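Cellobiose 2-epimerase (Caldibacillus thermoamylovorans, PDB 5ZHB) catalyses the epimerisation of cellobiose at C2 of its reducing-end glucose, giving the mannose-ended epimer. Local coordinates at residues 305-308 and 309-313; 130-133 and 134-138. All coordinates share one frame; numbering follows the deposited sequence.

Interaction 1 of 2, residues 305-308 and 309-313; sequences VWWV and QVEAM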
loop_
_atom_site.group_PDB
_atom_site.type_symbol
_atom_site.label_atom_id
_atom_site.label_comp_id
_atom_site.label_asym_id
_atom_site.label_seq_id
_atom_site.Cartn_x
_atom_site.Cartn_y
_atom_site.Cartn_z
ATOM N N VAL A 305 -1.308 6.932 -12.956
ATOM C CA VAL A 305 -0.431 5.985 -12.279
ATOM C C VAL A 305 -1.301 4.819 -11.865
ATOM O O VAL A 305 -2.395 5.053 -11.353
ATOM C CB VAL A 305 0.317 6.602 -11.077
ATOM C CG1 VAL A 305 1.162 5.582 -10.333
ATOM C CG2 VAL A 305 1.238 7.732 -11.511
ATOM N N TRP A 306 -0.793 3.578 -12.029
ATOM C CA TRP A 306 -1.610 2.384 -11.878
ATOM C C TRP A 306 -2.259 2.307 -10.491
ATOM O O TRP A 306 -3.481 2.104 -10.378
ATOM C CB TRP A 306 -0.810 1.108 -12.245
ATOM C CG TRP A 306 -0.204 0.381 -11.074
ATOM C CD1 TRP A 306 -0.760 -0.686 -10.439
ATOM C CD2 TRP A 306 0.990 0.702 -10.344
ATOM N NE1 TRP A 306 0.035 -1.083 -9.402
ATOM C CE2 TRP A 306 1.104 -0.245 -9.301
ATOM C CE3 TRP A 306 1.981 1.672 -10.472
ATOM C CZ2 TRP A 306 2.137 -0.221 -8.365
ATOM C CZ3 TRP A 306 3.025 1.671 -9.572
ATOM C CH2 TRP A 306 3.106 0.737 -8.543
ATOM N N TRP A 307 -1.483 2.499 -9.432
ATOM C CA TRP A 307 -1.995 2.278 -8.083
ATOM C C TRP A 307 -3.056 3.315 -7.714
ATOM O O TRP A 307 -3.981 2.980 -6.976
ATOM C CB TRP A 307 -0.881 2.213 -7.024
ATOM C CG TRP A 307 -0.151 3.494 -6.713
ATOM C CD1 TRP A 307 1.045 3.909 -7.215
ATOM C CD2 TRP A 307 -0.559 4.502 -5.765
ATOM N NE1 TRP A 307 1.393 5.120 -6.683
ATOM C CE2 TRP A 307 0.424 5.510 -5.792
ATOM C CE3 TRP A 307 -1.661 4.648 -4.908
ATOM C CZ2 TRP A 307 0.343 6.644 -4.979
ATOM C CZ3 TRP A 307 -1.728 5.759 -4.093
ATOM C CH2 TRP A 307 -0.747 6.756 -4.142
ATOM N N VAL A 308 -2.909 4.534 -8.267
ATOM C CA VAL A 308 -3.874 5.601 -8.022
ATOM C C VAL A 308 -5.254 5.215 -8.557
ATOM O O VAL A 308 -6.255 5.327 -7.848
ATOM C CB VAL A 308 -3.346 6.923 -8.620
ATOM C CG1 VAL A 308 -4.416 8.011 -8.576
ATOM C CG2 VAL A 308 -2.033 7.374 -7.991
ATOM N N GLN A 309 -5.296 4.592 -9.735
ATOM C CA GLN A 309 -6.556 4.235 -10.352
ATOM C C GLN A 309 -7.257 3.187 -9.496
ATOM O O GLN A 309 -8.449 3.294 -9.230
ATOM C CB GLN A 309 -6.369 3.712 -11.773
ATOM C CG GLN A 309 -5.468 4.547 -12.670
ATOM C CD GLN A 309 -5.853 6.011 -12.739
ATOM O OE1 GLN A 309 -7.020 6.346 -12.921
ATOM N NE2 GLN A 309 -4.898 6.890 -12.485
ATOM N N VAL A 310 -6.545 2.138 -9.073
ATOM C CA VAL A 310 -7.235 1.072 -8.363
ATOM C C VAL A 310 -7.655 1.504 -6.947
ATOM O O VAL A 310 -8.663 1.036 -6.450
ATOM C CB VAL A 310 -6.409 -0.232 -8.287
ATOM C CG1 VAL A 310 -5.943 -0.679 -9.663
ATOM C CG2 VAL A 310 -5.238 -0.161 -7.329
ATOM N N GLU A 311 -6.833 2.285 -6.249
ATOM C CA GLU A 311 -7.239 2.824 -4.950
ATOM C C GLU A 311 -8.481 3.701 -5.117
ATOM O O GLU A 311 -9.333 3.725 -4.242
ATOM C CB GLU A 311 -6.130 3.595 -4.240
ATOM C CG GLU A 311 -4.957 2.706 -3.822
ATOM C CD GLU A 311 -5.258 1.547 -2.915
ATOM O OE1 GLU A 311 -6.274 1.635 -2.197
ATOM O OE2 GLU A 311 -4.498 0.523 -2.943
ATOM N N ALA A 312 -8.570 4.454 -6.205
ATOM C CA ALA A 312 -9.773 5.256 -6.446
ATOM C C ALA A 312 -10.993 4.348 -6.633
ATOM O O ALA A 312 -12.078 4.625 -6.103
ATOM C CB ALA A 312 -9.553 6.169 -7.628
ATOM N N MET A 313 -10.822 3.229 -7.349
ATOM C CA MET A 313 -11.952 2.313 -7.538
ATOM C C MET A 313 -12.410 1.774 -6.187
ATOM O O MET A 313 -13.613 1.731 -5.905
ATOM C CB MET A 313 -11.660 1.176 -8.536
ATOM C CG MET A 313 -11.662 1.652 -9.968
ATOM S SD MET A 313 -11.347 0.403 -11.239
ATOM C CE MET A 313 -9.597 0.013 -11.064
#
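Glu311 N donates to Trp307 O (3.0 Å) and Ala312 N to Val308 O (3.0 Å), regular i to i+4 helix bonds, while the first turn is looser: Gln309 N reaches Val305 O and Trp306 O only weakly. Val305 holds the N-cap position. Its carbonyl oxygen also takes a weak bond from Gln309 NE2, at 3.3 Å. The Gln309 chain folds back at chi2 (-53°), which brings its amide to that oxygen. The other end of the amide, OE1, accepts from Leu291 N. This is the start of helix 306-323, where strand 299-305 runs straight into one helix of the (alpha/alpha)6 barrel of the epimerase family. On the next turn Glu311 lies against Trp307. Glu311 CG sits at the indole edge, near the ring plane, 4.0 Å from Trp307 CE3. The carboxylate plane is turned 53° from the indole. Glu311 OE2 meets Arg379 in a salt bridge and hydrogen-bonds to His376 ND1, and OE1 accepts from Trp253 NE1, so both buried oxygens are gripped. Within 305-308, Val308 CG2 lies over the centre of the Trp307 ring, 3.7 Å above its plane. Val310 CG2 touches Trp307 O at 3.4 Å.

Interaction 2 of 2, residues 130-133 and 134-138; sequences NQEA and LDYAK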
loop_
_atom_site.group_PDB
_atom_site.type_symbol
_atom_site.label_atom_id
_atom_site.label_comp_id
_atom_site.label_asym_id
_atom_site.label_seq_id
_atom_site.Cartn_x
_atom_site.Cartn_y
_atom_site.Cartn_z
ATOM N N ASN A 130 0.165 -19.754 11.543
ATOM C CA ASN A 130 1.562 -19.977 11.860
ATOM C C ASN A 130 1.982 -19.029 12.981
ATOM O O ASN A 130 2.168 -17.829 12.760
ATOM C CB ASN A 130 2.453 -19.838 10.626
ATOM C CG ASN A 130 3.918 -20.074 10.921
ATOM O OD1 ASN A 130 4.415 -19.708 11.988
ATOM N ND2 ASN A 130 4.624 -20.699 9.999
ATOM N N GLN A 131 2.220 -19.609 14.168
ATOM C CA GLN A 131 2.508 -18.857 15.379
ATOM C C GLN A 131 3.788 -18.029 15.242
ATOM O O GLN A 131 3.897 -16.959 15.837
ATOM C CB GLN A 131 2.630 -19.799 16.575
ATOM C CG GLN A 131 2.662 -19.077 17.917
ATOM C CD GLN A 131 1.427 -18.241 18.174
ATOM O OE1 GLN A 131 0.288 -18.687 17.979
ATOM N NE2 GLN A 131 1.645 -17.004 18.597
ATOM N N GLU A 132 4.758 -18.546 14.475
ATOM C CA GLU A 132 6.006 -17.843 14.232
ATOM C C GLU A 132 5.722 -16.516 13.507
ATOM O O GLU A 132 6.224 -15.452 13.890
ATOM C CB GLU A 132 6.859 -18.825 13.436
ATOM C CG GLU A 132 8.269 -18.321 13.166
ATOM C CD GLU A 132 9.017 -19.175 12.157
ATOM O OE1 GLU A 132 8.774 -19.091 10.907
ATOM O OE2 GLU A 132 9.840 -19.960 12.687
ATOM N N ALA A 133 4.861 -16.591 12.487
ATOM C CA ALA A 133 4.493 -15.427 11.687
ATOM C C ALA A 133 3.898 -14.347 12.587
ATOM O O ALA A 133 4.265 -13.182 12.469
ATOM C CB ALA A 133 3.532 -15.836 10.581
ATOM N N LEU A 134 3.012 -14.742 13.520
ATOM C CA LEU A 134 2.366 -13.778 14.398
ATOM C C LEU A 134 3.377 -13.168 15.374
ATOM O O LEU A 134 3.310 -11.964 15.640
ATOM C CB LEU A 134 1.173 -14.392 15.136
ATOM C CG LEU A 134 0.508 -13.490 16.185
ATOM C CD1 LEU A 134 0.024 -12.186 15.554
ATOM C CD2 LEU A 134 -0.649 -14.172 16.919
ATOM N N ASP A 135 4.295 -13.992 15.911
ATOM C CA ASP A 135 5.364 -13.526 16.795
ATOM C C ASP A 135 6.251 -12.509 16.073
ATOM O O ASP A 135 6.720 -11.531 16.642
ATOM C CB ASP A 135 6.253 -14.681 17.236
ATOM C CG ASP A 135 7.435 -14.312 18.128
ATOM O OD1 ASP A 135 7.201 -13.764 19.228
ATOM O OD2 ASP A 135 8.597 -14.558 17.712
ATOM N N TYR A 136 6.562 -12.799 14.817
ATOM C CA TYR A 136 7.364 -11.885 14.014
ATOM C C TYR A 136 6.632 -10.552 13.913
ATOM O O TYR A 136 7.240 -9.503 14.112
ATOM C CB TYR A 136 7.653 -12.549 12.672
ATOM C CG TYR A 136 8.910 -13.407 12.614
ATOM C CD1 TYR A 136 10.136 -12.924 13.056
ATOM C CD2 TYR A 136 8.879 -14.687 12.070
ATOM C CE1 TYR A 136 11.285 -13.703 12.978
ATOM C CE2 TYR A 136 10.022 -15.471 11.973
ATOM C CZ TYR A 136 11.232 -14.975 12.421
ATOM O OH TYR A 136 12.377 -15.717 12.306
ATOM N N ALA A 137 5.307 -10.617 13.662
ATOM C CA ALA A 137 4.489 -9.415 13.528
ATOM C C ALA A 137 4.540 -8.585 14.811
ATOM O O ALA A 137 4.795 -7.370 14.787
ATOM C CB ALA A 137 3.064 -9.785 13.164
ATOM N N LYS A 138 4.384 -9.269 15.947
ATOM C CA LYS A 138 4.464 -8.612 17.240
ATOM C C LYS A 138 5.844 -8.013 17.483
ATOM O O LYS A 138 5.919 -6.926 18.036
ATOM C CB LYS A 138 4.037 -9.550 18.372
ATOM C CG LYS A 138 2.585 -10.010 18.284
ATOM C CD LYS A 138 2.092 -10.727 19.533
ATOM C CE LYS A 138 0.826 -11.492 19.335
ATOM N NZ LYS A 138 0.484 -12.238 20.545
#
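Tyr136 N donates to Glu132 O at 2.8 Å, one of four i to i+4 backbone bonds between 130-133 and 134-138. Asp135 N donates to Gln131 O at 3.0 Å. Leu134 N reaches Asn130 O, and Ala137 N reaches Ala133 O. A side-chain bond closes the helix start: Asn130 OD1 accepts from Ala133 N at 3.2 Å, with the donor well above its carbonyl plane, and weakly from Glu132 N. Nonpolar contact is led by Glu132 and Tyr136, whose side chains run out alongside each other. With CG anti to the backbone N (chi1 -175°), Glu132 extends beside the ring, and its CG comes within 3.6 Å of Tyr136 CE2. Glu132 OE1 lies at the edge of the Tyr136 ring, 4.0 Å from Tyr136 CE2, and is hydrogen-bonded to Tyr79 OH. The Tyr136 ring also meets Phe87 and touches Tyr79 of helix 69-86 and Leu121 of helix 111-128. With an alanine at Tyr136, the Glu132 chain would probably lose its neighbour and a gap would open beside Tyr79 and Phe87. Gln131 NE2, from an exposed residue, comes within 4.0 Å of Leu134 CD2. The whole is an N-capped first helical turn, with Asn130 as N-cap, at the start of helix 131-145 in the alpha/alpha barrel.

Both interactions are first turns of barrel helices, 306-323 for interaction 1 and 131-145 for interaction 2. They do not touch. Their centres are about 31 Å apart, on opposite sides of the chain's centre. Interaction 1 is buried, and aromatic rings and a charged network with helix 375-387 surround it. Interaction 2 is partly buried. Several of its polar side chains face outward, while its alanines and tyrosine pack on helices 69-86 and 111-128. The helix starts differ too: 305-308 begins on the last residue of a strand, 130-133 on a loop residue. Asn130 caps its helix through its side chain, whereas at Val305 the backbone carbonyl takes only weak bonds, one of them from the Gln309 side chain.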